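Local atomic coordinates of glia-derived nexin (Homo sapiens, PDB entry 4DY0), a protein that inhibits serine proteases such as thrombin, trypsin and urokinase, binds heparin, and promotes neurite extension by blocking thrombin. Residues Gly172-Lys175 / Ser176-Pro180; Ile362-Asn365 / Pro366-Ala369. One frame throughout, in Å; residues are numbered along the deposited sequence.

Contact 1: Gly172-Lys175 / Ser176-Pro180; sequences GLWK and SRFQP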
loop_
_atom_site.group_PDB
_atom_site.type_symbol
_atom_site.label_atom_id
_atom_site.label_comp_id
_atom_site.label_asym_id
_atom_site.label_seq_id
_atom_site.Cartn_x
_atom_site.Cartn_y
_atom_site.Cartn_z
ATOM N N GLY A 172 -6.545 7.329 11.447
ATOM C CA GLY A 172 -8.001 7.270 11.578
ATOM C C GLY A 172 -8.479 7.035 12.999
ATOM O O GLY A 172 -7.682 7.000 13.934
ATOM N N LEU A 173 -9.788 6.881 13.163
ATOM C CA LEU A 173 -10.371 6.643 14.473
ATOM C C LEU A 173 -11.313 5.445 14.414
ATOM O O LEU A 173 -12.165 5.360 13.530
ATOM C CB LEU A 173 -11.116 7.890 14.964
ATOM C CG LEU A 173 -10.257 9.119 15.296
ATOM C CD1 LEU A 173 -11.099 10.388 15.356
ATOM C CD2 LEU A 173 -9.497 8.917 16.601
ATOM N N TRP A 174 -11.153 4.514 15.348
ATOM C CA TRP A 174 -11.982 3.312 15.356
ATOM C C TRP A 174 -13.442 3.682 15.553
ATOM O O TRP A 174 -13.762 4.614 16.296
ATOM C CB TRP A 174 -11.554 2.349 16.468
ATOM C CG TRP A 174 -10.164 1.801 16.331
ATOM C CD1 TRP A 174 -9.129 1.958 17.212
ATOM C CD2 TRP A 174 -9.657 1.000 15.257
ATOM N NE1 TRP A 174 -8.009 1.308 16.750
ATOM C CE2 TRP A 174 -8.305 0.712 15.552
ATOM C CE3 TRP A 174 -10.211 0.500 14.075
ATOM C CZ2 TRP A 174 -7.504 -0.054 14.709
ATOM C CZ3 TRP A 174 -9.412 -0.260 13.235
ATOM C CH2 TRP A 174 -8.072 -0.530 13.557
ATOM N N LYS A 175 -14.333 2.958 14.885
ATOM C CA LYS A 175 -15.749 3.095 15.168
ATOM C C LYS A 175 -15.967 2.728 16.632
ATOM O O LYS A 175 -16.720 3.391 17.348
ATOM C CB LYS A 175 -16.573 2.191 14.256
ATOM C CG LYS A 175 -18.045 2.122 14.625
ATOM C CD LYS A 175 -18.833 1.330 13.594
ATOM C CE LYS A 175 -20.273 1.138 14.032
ATOM N NZ LYS A 175 -21.038 0.339 13.039
ATOM N N SER A 176 -15.286 1.675 17.072
ATOM C CA SER A 176 -15.319 1.258 18.466
ATOM C C SER A 176 -13.919 1.330 19.075
ATOM O O SER A 176 -13.053 0.513 18.772
ATOM C CB SER A 176 -15.885 -0.155 18.590
ATOM O OG SER A 176 -15.950 -0.536 19.951
ATOM N N ARG A 177 -13.706 2.316 19.938
ATOM C CA ARG A 177 -12.386 2.587 20.489
ATOM C C ARG A 177 -11.880 1.461 21.377
ATOM O O ARG A 177 -12.660 0.652 21.874
ATOM C CB ARG A 177 -12.409 3.881 21.302
ATOM C CG ARG A 177 -13.116 3.757 22.648
ATOM C CD ARG A 177 -13.254 5.119 23.316
ATOM N NE ARG A 177 -14.061 5.070 24.534
ATOM C CZ ARG A 177 -14.521 6.146 25.167
ATOM N NH1 ARG A 177 -14.261 7.359 24.697
ATOM N NH2 ARG A 177 -15.247 6.009 26.269
ATOM N N PHE A 178 -10.565 1.420 21.563
ATOM C CA PHE A 178 -9.961 0.596 22.601
ATOM C C PHE A 178 -9.719 1.476 23.818
ATOM O O PHE A 178 -9.505 2.681 23.684
ATOM C CB PHE A 178 -8.623 0.026 22.133
ATOM C CG PHE A 178 -8.739 -0.979 21.026
ATOM C CD1 PHE A 178 -8.825 -0.566 19.706
ATOM C CD2 PHE A 178 -8.734 -2.338 21.303
ATOM C CE1 PHE A 178 -8.923 -1.485 18.687
ATOM C CE2 PHE A 178 -8.830 -3.267 20.286
ATOM C CZ PHE A 178 -8.927 -2.842 18.977
ATOM N N GLN A 179 -9.749 0.879 25.003
ATOM C CA GLN A 179 -9.501 1.630 26.223
ATOM C C GLN A 179 -8.103 1.370 26.767
ATOM O O GLN A 179 -7.706 0.219 26.949
ATOM C CB GLN A 179 -10.569 1.322 27.273
ATOM C CG GLN A 179 -11.909 1.962 26.948
ATOM C CD GLN A 179 -12.955 1.707 28.008
ATOM O OE1 GLN A 179 -13.166 0.569 28.427
ATOM N NE2 GLN A 179 -13.625 2.768 28.443
ATOM N N PRO A 180 -7.358 2.453 27.031
ATOM C CA PRO A 180 -5.960 2.431 27.462
ATOM C C PRO A 180 -5.724 1.567 28.700
ATOM O O PRO A 180 -4.666 0.951 28.827
ATOM C CB PRO A 180 -5.671 3.902 27.783
ATOM C CG PRO A 180 -6.649 4.665 26.968
ATOM C CD PRO A 180 -7.886 3.824 26.944
#
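Trp174 and Phe178 meet along a nearly extended piece of loop, bent at Lys175, where the backbone takes helix-like angles between neighbours in beta-like conformations. The bend and the extended run after it leave the two aromatic side chains, four residues apart, turned into the protein together. Their rings form a T-shaped pair: the edge of Phe178 points at the face of the indole, with centroids 5.0 Å apart for the five-membered ring and planes at 72°. The approach is off-centre, over the pyrrole rim. Phe178 CE1 lies 3.5 Å from Trp174 NE1, while Phe178 CD1 comes within 3.6 Å of Trp174 CD1. In Trp174, CG stands anti to the carbonyl carbon (chi1 -63°), and Phe178 repeats that choice at -68°, which lets each ring swing to the same buried side. Between them the backbone itself takes part, since Ser176 O sits 3.3 Å from Trp174 CB. The polar ends look elsewhere: Trp174 NE1 donates to Ser329 O, Lys175 NZ makes a salt bridge with Glu230, and Ser176 OG bonds to Gln203 OE1. Tyr227 also stacks with the indole, and Phe178 rests on Leu201 and Gln203 of strand 195-213. In the irregular connection from strand 162-170 to strand 184-189 of the serpin fold, the T-shaped pair joins the two sides of the bend. The hydrogen bond to Ser329 O restricts how the indole can turn, and the approach is consistent with the weakly positive C-H edge of Phe178 facing the electron-rich pyrrole.

Contact 2: Ile362-Asn365 / Pro366-Ala369; sequences IRHN and PTGA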
loop_
_atom_site.group_PDB
_atom_site.type_symbol
_atom_site.label_atom_id
_atom_site.label_comp_id
_atom_site.label_asym_id
_atom_site.label_seq_id
_atom_site.Cartn_x
_atom_site.Cartn_y
_atom_site.Cartn_z
ATOM N N ILE A 362 -5.971 -2.486 4.565
ATOM C CA ILE A 362 -6.786 -1.313 4.815
ATOM C C ILE A 362 -7.600 -1.092 3.548
ATOM O O ILE A 362 -7.041 -0.871 2.477
ATOM C CB ILE A 362 -5.937 -0.061 5.125
ATOM C CG1 ILE A 362 -5.164 -0.251 6.424
ATOM C CG2 ILE A 362 -6.826 1.177 5.238
ATOM C CD1 ILE A 362 -6.056 -0.301 7.639
ATOM N N ARG A 363 -8.919 -1.168 3.670
ATOM C CA ARG A 363 -9.792 -1.129 2.507
ATOM C C ARG A 363 -10.718 0.087 2.520
ATOM O O ARG A 363 -11.304 0.424 3.549
ATOM C CB ARG A 363 -10.619 -2.413 2.454
ATOM C CG ARG A 363 -11.400 -2.628 1.175
ATOM C CD ARG A 363 -11.948 -4.052 1.131
ATOM N NE ARG A 363 -12.595 -4.358 -0.139
ATOM C CZ ARG A 363 -13.900 -4.231 -0.362
ATOM N NH1 ARG A 363 -14.408 -4.530 -1.552
ATOM N NH2 ARG A 363 -14.698 -3.800 0.606
ATOM N N HIS A 364 -10.834 0.744 1.371
ATOM C CA HIS A 364 -11.843 1.770 1.168
ATOM C C HIS A 364 -13.033 1.080 0.519
ATOM O O HIS A 364 -13.017 0.778 -0.674
ATOM C CB HIS A 364 -11.302 2.890 0.277
ATOM C CG HIS A 364 -12.229 4.058 0.137
ATOM N ND1 HIS A 364 -12.985 4.277 -0.995
ATOM C CD2 HIS A 364 -12.518 5.075 0.983
ATOM C CE1 HIS A 364 -13.701 5.376 -0.839
ATOM N NE2 HIS A 364 -13.437 5.879 0.354
ATOM N N ASN A 365 -14.059 0.818 1.316
ATOM C CA ASN A 365 -15.151 -0.064 0.907
ATOM C C ASN A 365 -16.042 0.439 -0.236
ATOM O O ASN A 365 -16.480 -0.351 -1.074
ATOM C CB ASN A 365 -15.970 -0.479 2.135
ATOM C CG ASN A 365 -15.117 -1.193 3.179
ATOM O OD1 ASN A 365 -14.493 -2.213 2.886
ATOM N ND2 ASN A 365 -15.077 -0.654 4.394
ATOM N N PRO A 366 -16.309 1.755 -0.284
ATOM C CA PRO A 366 -17.133 2.269 -1.377
ATOM C C PRO A 366 -16.526 1.976 -2.750
ATOM O O PRO A 366 -17.243 1.577 -3.668
ATOM C CB PRO A 366 -17.169 3.778 -1.113
ATOM C CG PRO A 366 -16.939 3.904 0.359
ATOM C CD PRO A 366 -15.974 2.800 0.698
ATOM N N THR A 367 -15.216 2.163 -2.886
ATOM C CA THR A 367 -14.551 1.948 -4.166
ATOM C C THR A 367 -13.961 0.548 -4.277
ATOM O O THR A 367 -13.694 0.064 -5.376
ATOM C CB THR A 367 -13.417 2.958 -4.389
ATOM O OG1 THR A 367 -12.439 2.805 -3.354
ATOM C CG2 THR A 367 -13.952 4.369 -4.370
ATOM N N GLY A 368 -13.750 -0.094 -3.135
ATOM C CA GLY A 368 -13.082 -1.388 -3.105
ATOM C C GLY A 368 -11.567 -1.263 -3.140
ATOM O O GLY A 368 -10.861 -2.265 -3.172
ATOM N N ALA A 369 -11.057 -0.035 -3.126
ATOM C CA ALA A 369 -9.615 0.182 -3.212
ATOM C C ALA A 369 -8.897 -0.383 -1.999
ATOM O O ALA A 369 -9.323 -0.174 -0.865
ATOM C CB ALA A 369 -9.300 1.660 -3.369
HETATM O O HOH W 1 -11.225 -4.888 -2.293
#
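His364 sends its ring out with CG anti to the backbone N (chi1 -174°), and Thr367 holds OG1 between its backbone N and carbonyl carbon (chi1 61°), torsions that bring imidazole and hydroxyl together across a tight reversal of the chain. The turn is a beta hairpin connection in the serpin fold, carrying strand 358-364 back into the antiparallel strand 369-376. His364 ND1 and Thr367 OG1 are 2.8 Å apart in a nearly straight hydrogen bond, with OG1 at the edge of the ring and near its plane. Thr367 OG1 also accepts from Ala369 N at 3.2 Å, an ST turn, and this one hydroxyl ties the histidine to the backbone of Ala369. Pro366 lies over a face of the imidazole in a CH-pi contact, its CD 3.8 Å from the centroid of the His364 ring. Edge and face are thus both engaged, while His364 NE2 is hydrogen-bonded to Asn85 OD1; together these contacts restrict the ring's rotation. Backbone bonds close the loop: His364 N donates to Ala369 O at 2.9 Å, and Gly368 N makes a weak bond to His364 O. Gly368 has a positive phi of 83°, a conformation that glycine takes readily. Arg363 takes another side of the turn. One face of its guanidinium lies over Gly368 CA, and Arg363 NH2 donates to a lone pair of Asn365 OD1 at 2.8 Å, from within the carbonyl plane. The ND2 of that amide bonds to Ser233 OG. At the guanidinium edge, a water accepts from Arg363 NE at 2.6 Å and donates to Gly368 O.

Overall arrangement
Both contacts lie in connections between strands of the serpin fold, each within a short run of chain. Contact 1 comes first along the chain, in the loop from strand 162-170 to strand 184-189; contact 2 follows near the C-terminal end, between strands 358-364 and 369-376. Their centres are 20 Å apart and their nearest atoms about 6 Å, without touching. Strand 219-226, against which contact 1 packs, pairs with strand 232-239, which in turn pairs with strand 358-364 of contact 2. Tyr227, in the loop between strands 219-226 and 232-239, stacks on Trp174 and touches Ile362. Both contacts lie away from the reactive bond, and contact 2 stands clear of the bound heparin sugars.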